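Local coordinates for protein neural cell adhesion molecule 1 (Homo sapiens, PDB 2HAZ) that takes part in cell adhesion and carries polysialylated N-glycans, the fragment here being its first fibronectin type III repeat, at residues D13-Y18 against S98-Q103; A22-D27 against V68-L73; I37-A42 against A84-K89; R45-E50 against E76-V81; P7-I12 against L91-A96. One frame throughout, in Å; residues are numbered along the deposited sequence.

All five contacts lie within one fibronectin type III beta sandwich. Interaction 2 joins strands 22-27 and 67-70 of the three-stranded sheet; interactions 3 and 4 pair strands 39-46 and 78-87 of the four-stranded sheet at two places whose centres are about 23 Å apart. Interactions 1 and 5 bring strand 11-17 and the residues leading into it beside strand 90-101, closing one lateral edge of the sandwich between the sheets, with centres about 18 Å apart. Along the chain, interactions 2, 3 and 4 are nested within the loop that interaction 1 closes, so the first and last strands of the domain meet side by side. Interactions 1 and 2 each supply an aspartate to the sodium ion.

Interaction 1 (D13-Y18 against S98-Q103); sequences DQVEPY and SEFKTQ. With NA (sodium ion), chain B.
Val15 lays CG1 over one face of the Phe100 ring, 3.8 Å from the ring centroid to Val15 CG1 and displaced toward the rim, a CH-pi contact in which the two side chains cross at about a right angle. The rest of the apolar packing is made by Pro17, whose CB lies 3.8 Å from Phe100 CD1. A branched valine and a compact proline suit this place, since both fill space beside a flat ring without needing polar partners. An alanine in place of Phe100 would probably leave Val15 CG1 and Pro17 CB facing a gap between the sheets.

The hydrogen bonds gather where the two segments end, at Pro17-Tyr18 and Gln103. Gln103 NE2 donates to Pro17 O (3.0 Å) almost straight, at 170°, and the acceptor lies in the plane of the amide. The Gln103 chain, extended beyond CG, runs alongside Tyr18 in the same direction. Gln103 N also binds Tyr18 O, at 2.9 Å, from above the carbonyl plane. At the opposite end Asp13 holds the sodium ion with both carboxylate oxygens, jointly with Asp27.

The two strands run nearly parallel, 18° apart, but belong to different sheets: 11-17 pairs with 22-27, and 90-101 with 78-87.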
# COMPACT_ATOMS: atom_id res chain seq x y z
N ASP A 13 -6.08 -3.19 6.41
CA ASP A 13 -7.32 -3.54 7.09
C ASP A 13 -8.39 -4.02 6.10
O ASP A 13 -8.88 -5.16 6.20
CB ASP A 13 -7.82 -2.37 7.93
CG ASP A 13 -7.05 -2.22 9.25
OD1 ASP A 13 -6.03 -2.92 9.44
OD2 ASP A 13 -7.46 -1.41 10.10
N GLN A 14 -8.74 -3.15 5.15
CA GLN A 14 -9.65 -3.49 4.06
C GLN A 14 -9.40 -2.60 2.86
O GLN A 14 -8.72 -1.56 2.96
CB GLN A 14 -11.12 -3.36 4.50
CG GLN A 14 -11.55 -1.94 4.86
CD GLN A 14 -13.00 -1.87 5.26
OE1 GLN A 14 -13.40 -2.43 6.28
NE2 GLN A 14 -13.81 -1.18 4.46
N VAL A 15 -9.94 -3.01 1.72
CA VAL A 15 -9.90 -2.23 0.50
C VAL A 15 -11.32 -1.98 0.01
O VAL A 15 -12.12 -2.92 -0.13
CB VAL A 15 -9.11 -2.96 -0.59
CG1 VAL A 15 -9.03 -2.10 -1.85
CG2 VAL A 15 -7.72 -3.38 -0.07
N GLU A 16 -11.67 -0.71 -0.19
CA GLU A 16 -12.99 -0.38 -0.70
C GLU A 16 -12.83 -0.04 -2.17
O GLU A 16 -12.35 1.04 -2.52
CB GLU A 16 -13.63 0.78 0.07
CG GLU A 16 -13.66 0.59 1.57
CD GLU A 16 -13.53 1.90 2.33
OE1 GLU A 16 -12.41 2.21 2.79
OE2 GLU A 16 -14.55 2.65 2.46
N PRO A 17 -13.18 -0.99 -3.05
CA PRO A 17 -13.05 -0.75 -4.47
C PRO A 17 -14.26 -0.09 -5.11
O PRO A 17 -15.41 -0.32 -4.70
CB PRO A 17 -12.84 -2.15 -5.04
CG PRO A 17 -13.65 -3.03 -4.12
CD PRO A 17 -13.67 -2.36 -2.76
N TYR A 18 -13.98 0.73 -6.11
CA TYR A 18 -14.99 1.20 -7.04
C TYR A 18 -14.70 0.58 -8.41
O TYR A 18 -14.31 -0.60 -8.49
CB TYR A 18 -15.03 2.73 -7.02
CG TYR A 18 -15.36 3.18 -5.63
CD1 TYR A 18 -16.68 3.16 -5.17
CD2 TYR A 18 -14.35 3.53 -4.74
CE1 TYR A 18 -16.99 3.51 -3.86
CE2 TYR A 18 -14.65 3.89 -3.43
CZ TYR A 18 -15.97 3.87 -3.01
OH TYR A 18 -16.28 4.24 -1.74
N SER A 98 -3.33 -8.11 0.09
CA SER A 98 -4.78 -8.14 0.25
C SER A 98 -5.43 -8.18 -1.13
O SER A 98 -5.05 -7.41 -2.01
CB SER A 98 -5.27 -6.90 0.99
OG SER A 98 -6.69 -6.93 1.16
N GLU A 99 -6.40 -9.06 -1.30
CA GLU A 99 -7.01 -9.23 -2.61
C GLU A 99 -8.39 -8.56 -2.61
O GLU A 99 -9.15 -8.69 -1.65
CB GLU A 99 -7.08 -10.73 -2.95
CG GLU A 99 -5.75 -11.39 -3.42
CD GLU A 99 -4.81 -11.88 -2.27
OE1 GLU A 99 -5.17 -12.82 -1.51
OE2 GLU A 99 -3.68 -11.35 -2.15
N PHE A 100 -8.69 -7.82 -3.68
CA PHE A 100 -10.01 -7.22 -3.86
C PHE A 100 -10.45 -7.31 -5.33
O PHE A 100 -9.65 -7.69 -6.20
CB PHE A 100 -10.01 -5.75 -3.41
CG PHE A 100 -9.10 -4.87 -4.23
CD1 PHE A 100 -9.60 -4.16 -5.34
CD2 PHE A 100 -7.75 -4.75 -3.92
CE1 PHE A 100 -8.74 -3.36 -6.11
CE2 PHE A 100 -6.90 -3.95 -4.67
CZ PHE A 100 -7.39 -3.27 -5.78
N LYS A 101 -11.70 -6.95 -5.60
CA LYS A 101 -12.24 -6.92 -6.97
C LYS A 101 -12.92 -5.59 -7.27
O LYS A 101 -13.74 -5.10 -6.48
CB LYS A 101 -13.23 -8.08 -7.18
CG LYS A 101 -13.49 -8.39 -8.67
CD LYS A 101 -14.44 -9.60 -8.80
CE LYS A 101 -14.43 -10.10 -10.24
NZ LYS A 101 -15.58 -10.99 -10.56
N THR A 102 -12.57 -4.99 -8.40
CA THR A 102 -13.21 -3.75 -8.81
C THR A 102 -14.63 -4.07 -9.24
O THR A 102 -14.90 -5.13 -9.80
CB THR A 102 -12.43 -3.03 -9.96
OG1 THR A 102 -12.06 -3.97 -10.97
CG2 THR A 102 -11.15 -2.36 -9.43
N GLN A 103 -15.55 -3.15 -8.93
CA GLN A 103 -16.95 -3.27 -9.32
C GLN A 103 -17.15 -3.18 -10.83
O GLN A 103 -16.33 -2.58 -11.53
CB GLN A 103 -17.77 -2.18 -8.63
CG GLN A 103 -17.69 -2.26 -7.11
CD GLN A 103 -18.71 -1.34 -6.46
OE1 GLN A 103 -19.91 -1.45 -6.72
NE2 GLN A 103 -18.24 -0.44 -5.60
NA NA B . -5.91 -1.90 11.85

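Interaction 2 (A22-D27 against V68-L73); sequences AQVQFD and VTIVGL. With NA (sodium ion), chain B.
The Phe26 ring receives Val68 CG1 obliquely, with Phe26 CE2 4.2 Å from Val68 CG1 and the two side chains crossing at about a right angle; Val24 O lies at the ring's edge, in its plane. Tyr40 of the opposing sheet meets this ring edge-to-face. The Gln23 side chain lies beside that of Thr69, pointing the same way, and its bend at chi2 (-76°) brings NE2 of Gln23 to 3.2 Å from Thr69 OG1. Polar residues suit that partly exposed side of the sheet.

On the interior side, Ala22, Val24, Val68 and Ile70 pack together. Ile70 directs CG1 into the space between its backbone N and carbonyl carbon (chi1 60°), which brings Ile70 CG1 to 3.8 Å from Ala22 CB, while Ile70 CD1 reaches Val24 CG2 at 4.0 Å. The small alanine leaves room for this larger neighbour, and Leu73 CD1 approaches the same methyl.

Four backbone hydrogen bonds hold the strands in antiparallel register. Ala22 and Ile70 exchange two, as do Val24 and Val68; the straightest runs from Val24 N to Val68 O, 2.8 Å at 169°. Gln23 and Thr69 form the non-hydrogen-bonded pair between them.

Beyond the pairing, Asp27 chelates sodium with both oxygens. With 11-17 on the other edge of 22-27, this pairing completes the three-stranded sheet of the fibronectin type III fold, its apolar face packed on the four-stranded sheet.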
# COMPACT_ATOMS: atom_id res chain seq x y z
N ALA A 22 -9.57 2.39 -5.93
CA ALA A 22 -9.82 1.70 -4.68
C ALA A 22 -9.14 2.43 -3.52
O ALA A 22 -8.04 2.99 -3.69
CB ALA A 22 -9.32 0.26 -4.74
N GLN A 23 -9.83 2.45 -2.38
CA GLN A 23 -9.29 3.02 -1.15
C GLN A 23 -8.70 1.92 -0.27
O GLN A 23 -9.41 1.01 0.19
CB GLN A 23 -10.36 3.81 -0.38
CG GLN A 23 -11.31 4.66 -1.24
CD GLN A 23 -10.67 5.92 -1.74
OE1 GLN A 23 -10.58 6.92 -1.02
NE2 GLN A 23 -10.24 5.90 -2.99
N VAL A 24 -7.39 1.99 -0.02
CA VAL A 24 -6.70 0.95 0.74
C VAL A 24 -6.60 1.45 2.18
O VAL A 24 -5.89 2.42 2.45
CB VAL A 24 -5.31 0.58 0.12
CG1 VAL A 24 -4.60 -0.48 0.94
CG2 VAL A 24 -5.44 0.11 -1.35
N GLN A 25 -7.33 0.80 3.09
CA GLN A 25 -7.24 1.14 4.51
C GLN A 25 -6.13 0.37 5.17
O GLN A 25 -6.10 -0.87 5.11
CB GLN A 25 -8.52 0.78 5.23
CG GLN A 25 -9.64 1.75 5.05
CD GLN A 25 -10.76 1.46 6.01
OE1 GLN A 25 -10.53 1.10 7.18
NE2 GLN A 25 -12.00 1.63 5.53
N PHE A 26 -5.25 1.08 5.87
CA PHE A 26 -4.04 0.48 6.41
C PHE A 26 -3.65 1.03 7.79
O PHE A 26 -4.06 2.14 8.16
CB PHE A 26 -2.87 0.66 5.43
CG PHE A 26 -2.24 2.04 5.47
CD1 PHE A 26 -1.08 2.27 6.22
CD2 PHE A 26 -2.81 3.09 4.79
CE1 PHE A 26 -0.51 3.54 6.26
CE2 PHE A 26 -2.24 4.35 4.82
CZ PHE A 26 -1.10 4.58 5.57
N ASP A 27 -2.84 0.24 8.51
CA ASP A 27 -2.20 0.64 9.78
C ASP A 27 -0.75 0.96 9.54
O ASP A 27 -0.07 0.24 8.80
CB ASP A 27 -2.16 -0.52 10.77
CG ASP A 27 -3.50 -1.03 11.12
OD1 ASP A 27 -4.44 -0.21 11.23
OD2 ASP A 27 -3.62 -2.27 11.29
N VAL A 68 -4.61 5.03 1.32
CA VAL A 68 -4.05 5.45 0.05
C VAL A 68 -5.00 5.01 -1.07
O VAL A 68 -5.67 3.95 -0.97
CB VAL A 68 -2.60 4.93 -0.18
CG1 VAL A 68 -1.65 5.52 0.87
CG2 VAL A 68 -2.53 3.40 -0.18
N THR A 69 -5.08 5.82 -2.12
CA THR A 69 -5.98 5.56 -3.24
C THR A 69 -5.20 5.09 -4.44
O THR A 69 -4.35 5.80 -4.97
CB THR A 69 -6.76 6.82 -3.69
OG1 THR A 69 -7.44 7.39 -2.57
CG2 THR A 69 -7.79 6.44 -4.77
N ILE A 70 -5.52 3.88 -4.88
CA ILE A 70 -4.93 3.36 -6.08
C ILE A 70 -5.85 3.65 -7.26
O ILE A 70 -7.10 3.71 -7.13
CB ILE A 70 -4.53 1.86 -5.95
CG1 ILE A 70 -5.74 0.97 -5.64
CG2 ILE A 70 -3.43 1.67 -4.85
CD1 ILE A 70 -5.39 -0.49 -5.31
N VAL A 71 -5.23 3.87 -8.41
CA VAL A 71 -5.90 4.37 -9.61
C VAL A 71 -5.59 3.53 -10.85
O VAL A 71 -4.78 2.60 -10.80
CB VAL A 71 -5.48 5.85 -9.93
CG1 VAL A 71 -5.92 6.81 -8.84
CG2 VAL A 71 -3.97 5.93 -10.16
N GLY A 72 -6.24 3.87 -11.95
CA GLY A 72 -5.96 3.25 -13.24
C GLY A 72 -6.27 1.76 -13.32
O GLY A 72 -5.64 1.03 -14.10
N LEU A 73 -7.24 1.33 -12.52
CA LEU A 73 -7.66 -0.05 -12.48
C LEU A 73 -8.71 -0.30 -13.56
O LEU A 73 -9.36 0.63 -14.05
CB LEU A 73 -8.22 -0.43 -11.11
CG LEU A 73 -7.37 -0.11 -9.87
CD1 LEU A 73 -8.19 -0.33 -8.61
CD2 LEU A 73 -6.10 -0.96 -9.86
NA NA B . -5.91 -1.90 11.85

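Interaction 3 (I37-A42 against A84-K89); sequences ILKYKA and AALNGK
Tyr40 turns CG anti to its carbonyl carbon (chi1 -70°), a torsion that sets the ring beside Ala85, with Tyr40 CE1 3.8 Å from Ala85 CB. Ile37 has CG2 anti to the backbone N, and this branch comes over one face of the Tyr40 ring while also meeting Ala85 CB, 3.8 Å from Ile37 CG2. The small alanine suits a place shared by an aromatic ring and a branched chain. A serine in place of Tyr40 is likely to open a gap beside Ala85 CB and leave Ile37 CG2 without the ring face it covers.

On the other face of the sheet, Lys39 and Lys41 pack their CB ends near Leu86 and Ala84 while their long chains carry the amines away.

Leu86 O accepts a straight bond from Leu38 N (2.7 Å, 171°) and a weak one from Lys39 N. Leu86 N returns a bond to Lys39 O, and Lys41 and Ala84 exchange a further pair. Leu38 and Lys39 both facing Leu86 makes a classic beta bulge.

Just beyond, Asn87 OD1 accepts from Lys89 N at 3.0 Å, forming an Asx turn as the chain leaves the strand. The antiparallel pairing of strands 39-46 and 78-87 belongs to the four-stranded sheet of the fibronectin type III fold.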
# COMPACT_ATOMS: atom_id res chain seq x y z
N ILE A 37 8.91 7.42 9.25
CA ILE A 37 8.34 7.12 7.93
C ILE A 37 8.20 8.36 7.04
O ILE A 37 7.64 9.38 7.46
CB ILE A 37 6.95 6.42 8.04
CG1 ILE A 37 6.99 5.29 9.07
CG2 ILE A 37 6.47 5.96 6.66
CD1 ILE A 37 8.09 4.28 8.90
N LEU A 38 8.69 8.25 5.82
CA LEU A 38 8.74 9.38 4.88
C LEU A 38 7.67 9.30 3.78
O LEU A 38 7.09 10.31 3.38
CB LEU A 38 10.11 9.45 4.21
CG LEU A 38 11.41 9.56 5.01
CD1 LEU A 38 12.58 9.59 4.04
CD2 LEU A 38 11.38 10.80 5.86
N LYS A 39 7.47 8.10 3.26
CA LYS A 39 6.52 7.84 2.18
C LYS A 39 5.99 6.44 2.34
O LYS A 39 6.59 5.61 3.04
CB LYS A 39 7.20 7.93 0.81
CG LYS A 39 7.61 9.32 0.36
CD LYS A 39 8.02 9.30 -1.10
CE LYS A 39 8.57 10.65 -1.59
NZ LYS A 39 7.72 11.81 -1.21
N TYR A 40 4.86 6.18 1.68
CA TYR A 40 4.41 4.81 1.45
C TYR A 40 4.48 4.43 -0.01
O TYR A 40 4.30 5.26 -0.90
CB TYR A 40 2.99 4.59 2.00
CG TYR A 40 2.94 4.59 3.51
CD1 TYR A 40 3.12 3.42 4.24
CD2 TYR A 40 2.69 5.77 4.20
CE1 TYR A 40 3.08 3.44 5.65
CE2 TYR A 40 2.65 5.80 5.60
CZ TYR A 40 2.83 4.63 6.31
OH TYR A 40 2.78 4.67 7.67
N LYS A 41 4.73 3.15 -0.26
CA LYS A 41 4.65 2.63 -1.62
C LYS A 41 3.54 1.59 -1.68
O LYS A 41 3.55 0.62 -0.92
CB LYS A 41 5.99 2.03 -2.04
CG LYS A 41 6.07 1.62 -3.51
CD LYS A 41 7.37 0.87 -3.74
CE LYS A 41 7.67 0.64 -5.19
NZ LYS A 41 8.96 -0.15 -5.28
N ALA A 42 2.58 1.81 -2.57
CA ALA A 42 1.61 0.78 -2.91
C ALA A 42 2.02 0.09 -4.19
O ALA A 42 2.37 0.75 -5.16
CB ALA A 42 0.21 1.37 -3.08
N ALA A 84 4.34 -0.86 1.55
CA ALA A 84 5.61 -0.74 2.28
C ALA A 84 5.82 0.71 2.67
O ALA A 84 5.39 1.62 1.95
CB ALA A 84 6.75 -1.22 1.41
N ALA A 85 6.44 0.91 3.84
CA ALA A 85 6.86 2.22 4.33
C ALA A 85 8.30 2.47 3.94
O ALA A 85 9.15 1.56 3.99
CB ALA A 85 6.72 2.30 5.84
N LEU A 86 8.56 3.70 3.56
CA LEU A 86 9.91 4.17 3.29
C LEU A 86 10.38 5.05 4.44
O LEU A 86 9.68 6.01 4.80
CB LEU A 86 9.94 4.99 2.00
CG LEU A 86 11.29 5.51 1.49
CD1 LEU A 86 12.09 4.40 0.80
CD2 LEU A 86 11.05 6.63 0.53
N ASN A 87 11.55 4.74 5.01
CA ASN A 87 12.25 5.74 5.84
C ASN A 87 13.61 6.14 5.26
O ASN A 87 13.93 5.77 4.12
CB ASN A 87 12.34 5.35 7.34
CG ASN A 87 13.26 4.18 7.62
OD1 ASN A 87 13.98 3.66 6.74
ND2 ASN A 87 13.24 3.73 8.88
N GLY A 88 14.39 6.89 6.04
CA GLY A 88 15.72 7.35 5.64
C GLY A 88 16.69 6.25 5.24
O GLY A 88 17.63 6.51 4.49
N LYS A 89 16.46 5.03 5.74
CA LYS A 89 17.31 3.86 5.46
C LYS A 89 16.92 3.17 4.16
O LYS A 89 17.72 2.48 3.55
CB LYS A 89 17.27 2.84 6.62
CG LYS A 89 17.54 3.41 8.04
CD LYS A 89 18.82 4.21 8.12
CE LYS A 89 20.02 3.28 8.18
NZ LYS A 89 21.30 4.06 8.32

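Interaction 4 (R45-E50 against E76-V81); sequences RAVGEE and ETTYAV
Arg45 and Ala80 exchange two backbone hydrogen bonds, Arg45 N to Ala80 O at 2.9 Å and Ala80 N to Arg45 O at 2.8 Å. Next along, Val47 N donates to Thr78 O (2.9 Å). A water spans the end of this pairing, donating to both Val47 O and Thr78 O, which gives Thr78 O a second donor.

The chain then reverses in a type II turn from Ala46 to Glu49, closed by Glu49 N to Ala46 O. Gly48 suits it because its positive phi (98°) would press a CB against the preceding carbonyl oxygen. Arg45 NH1 reaches Glu49 O through a weak bond.

The apolar contacts set methyl groups against the Tyr79 ring and against each other. Ala46 CB rests 3.9 Å from Tyr79 CE1 and 4.0 Å from Thr77 CG2. Tyr79 CG stands anti to the carbonyl carbon (chi1 -69°), bringing CD1 close to the Ala46 backbone, while its hydroxyl binds the backbone N of Lys74. Thr78, a beta-branched residue suited to its extended strand, has CG2 anti to its backbone N; Val47 CG2 reaches back from the turn to lie 4.0 Å from Thr78 CG2.

Strand 78-87 lies between 39-46 and 90-101, its other edge bonded through Tyr79 to Phe100 and through Val81 to Ser98.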
# COMPACT_ATOMS: atom_id res chain seq x y z
N ARG A 45 -1.32 -5.64 -8.53
CA ARG A 45 -1.36 -6.35 -9.81
C ARG A 45 -2.64 -7.17 -9.94
O ARG A 45 -3.16 -7.70 -8.94
CB ARG A 45 -0.14 -7.24 -9.98
CG ARG A 45 0.06 -8.26 -8.92
CD ARG A 45 0.89 -9.48 -9.36
NE ARG A 45 0.75 -10.49 -8.31
CZ ARG A 45 0.01 -11.60 -8.40
NH1 ARG A 45 -0.63 -11.91 -9.53
NH2 ARG A 45 -0.06 -12.42 -7.35
N ALA A 46 -3.15 -7.26 -11.17
CA ALA A 46 -4.30 -8.09 -11.46
C ALA A 46 -3.88 -9.55 -11.24
O ALA A 46 -2.86 -10.00 -11.77
CB ALA A 46 -4.77 -7.86 -12.88
N VAL A 47 -4.66 -10.28 -10.44
CA VAL A 47 -4.37 -11.69 -10.15
C VAL A 47 -4.28 -12.47 -11.49
O VAL A 47 -5.13 -12.31 -12.37
CB VAL A 47 -5.46 -12.26 -9.21
CG1 VAL A 47 -5.32 -13.76 -9.06
CG2 VAL A 47 -5.42 -11.57 -7.83
N GLY A 48 -3.24 -13.29 -11.61
CA GLY A 48 -2.90 -13.99 -12.84
C GLY A 48 -1.81 -13.33 -13.67
O GLY A 48 -1.17 -14.00 -14.49
N GLU A 49 -1.59 -12.02 -13.47
CA GLU A 49 -0.58 -11.27 -14.22
C GLU A 49 0.73 -11.19 -13.44
O GLU A 49 0.72 -11.28 -12.22
CB GLU A 49 -1.08 -9.87 -14.54
CG GLU A 49 -2.29 -9.86 -15.46
CD GLU A 49 -2.70 -8.47 -15.88
OE1 GLU A 49 -1.88 -7.52 -15.76
OE2 GLU A 49 -3.84 -8.33 -16.34
N GLU A 50 1.85 -11.01 -14.15
CA GLU A 50 3.18 -10.90 -13.52
C GLU A 50 3.59 -9.46 -13.17
O GLU A 50 4.30 -9.23 -12.19
CB GLU A 50 4.28 -11.51 -14.40
CG GLU A 50 4.03 -12.92 -14.87
CD GLU A 50 5.05 -13.38 -15.90
OE1 GLU A 50 4.66 -13.57 -17.07
OE2 GLU A 50 6.24 -13.53 -15.55
N GLU A 76 -14.35 -4.74 -12.93
CA GLU A 76 -14.64 -6.17 -12.80
C GLU A 76 -13.41 -7.08 -12.76
O GLU A 76 -13.45 -8.19 -13.28
CB GLU A 76 -15.57 -6.64 -13.94
CG GLU A 76 -17.01 -6.31 -13.74
CD GLU A 76 -17.86 -6.71 -14.93
OE1 GLU A 76 -18.59 -7.71 -14.81
OE2 GLU A 76 -17.80 -6.03 -15.98
N THR A 77 -12.33 -6.61 -12.15
CA THR A 77 -11.07 -7.35 -12.16
C THR A 77 -10.54 -7.55 -10.74
O THR A 77 -10.55 -6.61 -9.95
CB THR A 77 -10.02 -6.63 -13.07
OG1 THR A 77 -10.50 -6.57 -14.42
CG2 THR A 77 -8.70 -7.37 -13.08
N THR A 78 -10.07 -8.76 -10.42
CA THR A 78 -9.50 -9.05 -9.10
C THR A 78 -8.01 -8.67 -9.05
O THR A 78 -7.24 -9.08 -9.93
CB THR A 78 -9.66 -10.54 -8.74
OG1 THR A 78 -11.02 -10.93 -9.00
CG2 THR A 78 -9.31 -10.81 -7.26
N TYR A 79 -7.64 -7.90 -8.03
CA TYR A 79 -6.25 -7.43 -7.83
C TYR A 79 -5.68 -7.89 -6.48
O TYR A 79 -6.43 -8.11 -5.53
CB TYR A 79 -6.14 -5.89 -7.87
CG TYR A 79 -6.38 -5.27 -9.23
CD1 TYR A 79 -5.31 -4.92 -10.05
CD2 TYR A 79 -7.68 -5.04 -9.69
CE1 TYR A 79 -5.52 -4.38 -11.30
CE2 TYR A 79 -7.91 -4.49 -10.93
CZ TYR A 79 -6.82 -4.16 -11.74
OH TYR A 79 -7.04 -3.60 -12.96
N ALA A 80 -4.36 -8.01 -6.41
CA ALA A 80 -3.61 -8.07 -5.14
C ALA A 80 -2.94 -6.73 -4.93
O ALA A 80 -2.39 -6.17 -5.89
CB ALA A 80 -2.53 -9.19 -5.19
N VAL A 81 -2.99 -6.23 -3.69
CA VAL A 81 -2.27 -5.02 -3.28
C VAL A 81 -1.46 -5.27 -2.00
O VAL A 81 -1.85 -6.07 -1.14
CB VAL A 81 -3.22 -3.80 -3.14
CG1 VAL A 81 -4.24 -3.98 -2.03
CG2 VAL A 81 -2.45 -2.49 -2.96
O HOH W 1 -7.43 -10.62 -12.52

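Interaction 5 (P7-I12 against L91-A96); sequences PSSPSI and LGEISA
Glu93 carries its side chain along Ser9. Glu93 CB lies 3.8 Å from Ser9 CB and equally near Ser9 N. With CG anti to the backbone N (chi1 -152°) and the chain extended beyond it, Glu93 CD passes 4.2 Å from Ser9 CB. At the tip, OE1 accepts from a water that in turn takes the N-H of Ser9, so the carboxylate reaches that backbone through solvent. A long acidic chain suits this exposed margin, where its methylene part can pack while the charge stays hydrated.

One direct backbone bond crosses the contact, Glu93 N to Pro7 O at 3.1 Å. Beside it, Gly92 CA comes to 3.2 Å from Pro7 O; a CB here would collide with that oxygen, which explains the glycine. Pro7 CD also packs on Gly92 CA, at 3.7 Å.

Further on, Ser95 CB approaches Pro10 O to 3.1 Å, and Ile12 CD1 touches Ser95 OG at 3.7 Å. Serine suits this place through its hydroxyl, which donates to Ala96 O and accepts from Leu83 N.

Three more waters link Ser8 O to Glu93 O, Pro10 O to Ala96 N and, weakly on the Ala96 O side, Ile12 N to Ala96 O. With Pro7 and Pro10 lacking an N-H and a single direct backbone bond crossing, the two edges are joined largely through water rather than by regular sheet pairing.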
# COMPACT_ATOMS: atom_id res chain seq x y z
N PRO A 7 11.59 0.33 8.19
CA PRO A 7 10.36 0.07 8.95
C PRO A 7 9.84 -1.37 8.89
O PRO A 7 10.14 -2.13 7.95
CB PRO A 7 9.34 1.00 8.31
CG PRO A 7 10.15 2.05 7.61
CD PRO A 7 11.34 1.31 7.11
N SER A 8 9.04 -1.75 9.88
CA SER A 8 8.34 -3.03 9.82
C SER A 8 7.15 -2.84 8.88
O SER A 8 6.94 -1.73 8.36
CB SER A 8 7.88 -3.51 11.20
OG SER A 8 6.88 -2.65 11.72
N SER A 9 6.37 -3.90 8.67
CA SER A 9 5.34 -3.85 7.62
C SER A 9 4.10 -3.10 8.06
O SER A 9 3.71 -3.19 9.23
CB SER A 9 4.97 -5.25 7.14
OG SER A 9 4.48 -6.03 8.21
N PRO A 10 3.50 -2.33 7.13
CA PRO A 10 2.16 -1.80 7.37
C PRO A 10 1.17 -2.96 7.37
O PRO A 10 1.53 -4.06 6.93
CB PRO A 10 1.92 -0.86 6.18
CG PRO A 10 3.26 -0.66 5.56
CD PRO A 10 4.01 -1.91 5.81
N SER A 11 -0.03 -2.73 7.88
CA SER A 11 -1.10 -3.73 7.81
C SER A 11 -2.23 -3.17 6.98
O SER A 11 -2.64 -2.05 7.21
CB SER A 11 -1.66 -4.03 9.22
OG SER A 11 -0.85 -4.94 9.92
N ILE A 12 -2.75 -3.96 6.03
CA ILE A 12 -3.96 -3.59 5.29
C ILE A 12 -5.21 -4.11 6.02
O ILE A 12 -5.37 -5.31 6.23
CB ILE A 12 -3.92 -4.06 3.80
CG1 ILE A 12 -2.76 -3.39 3.03
CG2 ILE A 12 -5.25 -3.75 3.11
CD1 ILE A 12 -2.52 -3.95 1.61
N LEU A 91 13.38 1.23 1.85
CA LEU A 91 12.07 0.57 1.94
C LEU A 91 12.01 -0.58 2.96
O LEU A 91 12.85 -1.49 2.97
CB LEU A 91 11.65 0.08 0.55
CG LEU A 91 10.15 0.08 0.24
CD1 LEU A 91 9.56 1.49 0.28
CD2 LEU A 91 9.92 -0.55 -1.13
N GLY A 92 10.99 -0.52 3.81
CA GLY A 92 10.75 -1.57 4.81
C GLY A 92 9.99 -2.80 4.32
O GLY A 92 9.73 -2.96 3.12
N GLU A 93 9.64 -3.67 5.27
CA GLU A 93 8.96 -4.91 4.97
C GLU A 93 7.62 -4.64 4.28
O GLU A 93 6.87 -3.77 4.71
CB GLU A 93 8.68 -5.67 6.27
CG GLU A 93 8.61 -7.16 6.07
CD GLU A 93 8.16 -7.91 7.31
OE1 GLU A 93 8.20 -7.32 8.41
OE2 GLU A 93 7.77 -9.08 7.17
N ILE A 94 7.33 -5.39 3.21
CA ILE A 94 6.05 -5.30 2.53
C ILE A 94 4.98 -5.98 3.38
O ILE A 94 5.23 -7.02 4.02
CB ILE A 94 6.08 -5.95 1.13
CG1 ILE A 94 6.29 -7.47 1.22
CG2 ILE A 94 7.16 -5.31 0.27
CD1 ILE A 94 6.52 -8.18 -0.12
N SER A 95 3.79 -5.38 3.38
CA SER A 95 2.63 -5.97 4.05
C SER A 95 2.26 -7.32 3.41
O SER A 95 2.70 -7.62 2.30
CB SER A 95 1.44 -5.00 4.01
OG SER A 95 0.87 -4.87 2.71
N ALA A 96 1.48 -8.13 4.12
CA ALA A 96 0.83 -9.28 3.47
C ALA A 96 -0.10 -8.74 2.38
O ALA A 96 -0.70 -7.68 2.54
CB ALA A 96 0.03 -10.11 4.48
O HOH W 2 7.34 -1.18 5.58
O HOH W 3 6.12 -6.34 10.65
O HOH W 4 0.84 -7.24 6.94
O HOH W 5 -1.73 -6.45 5.43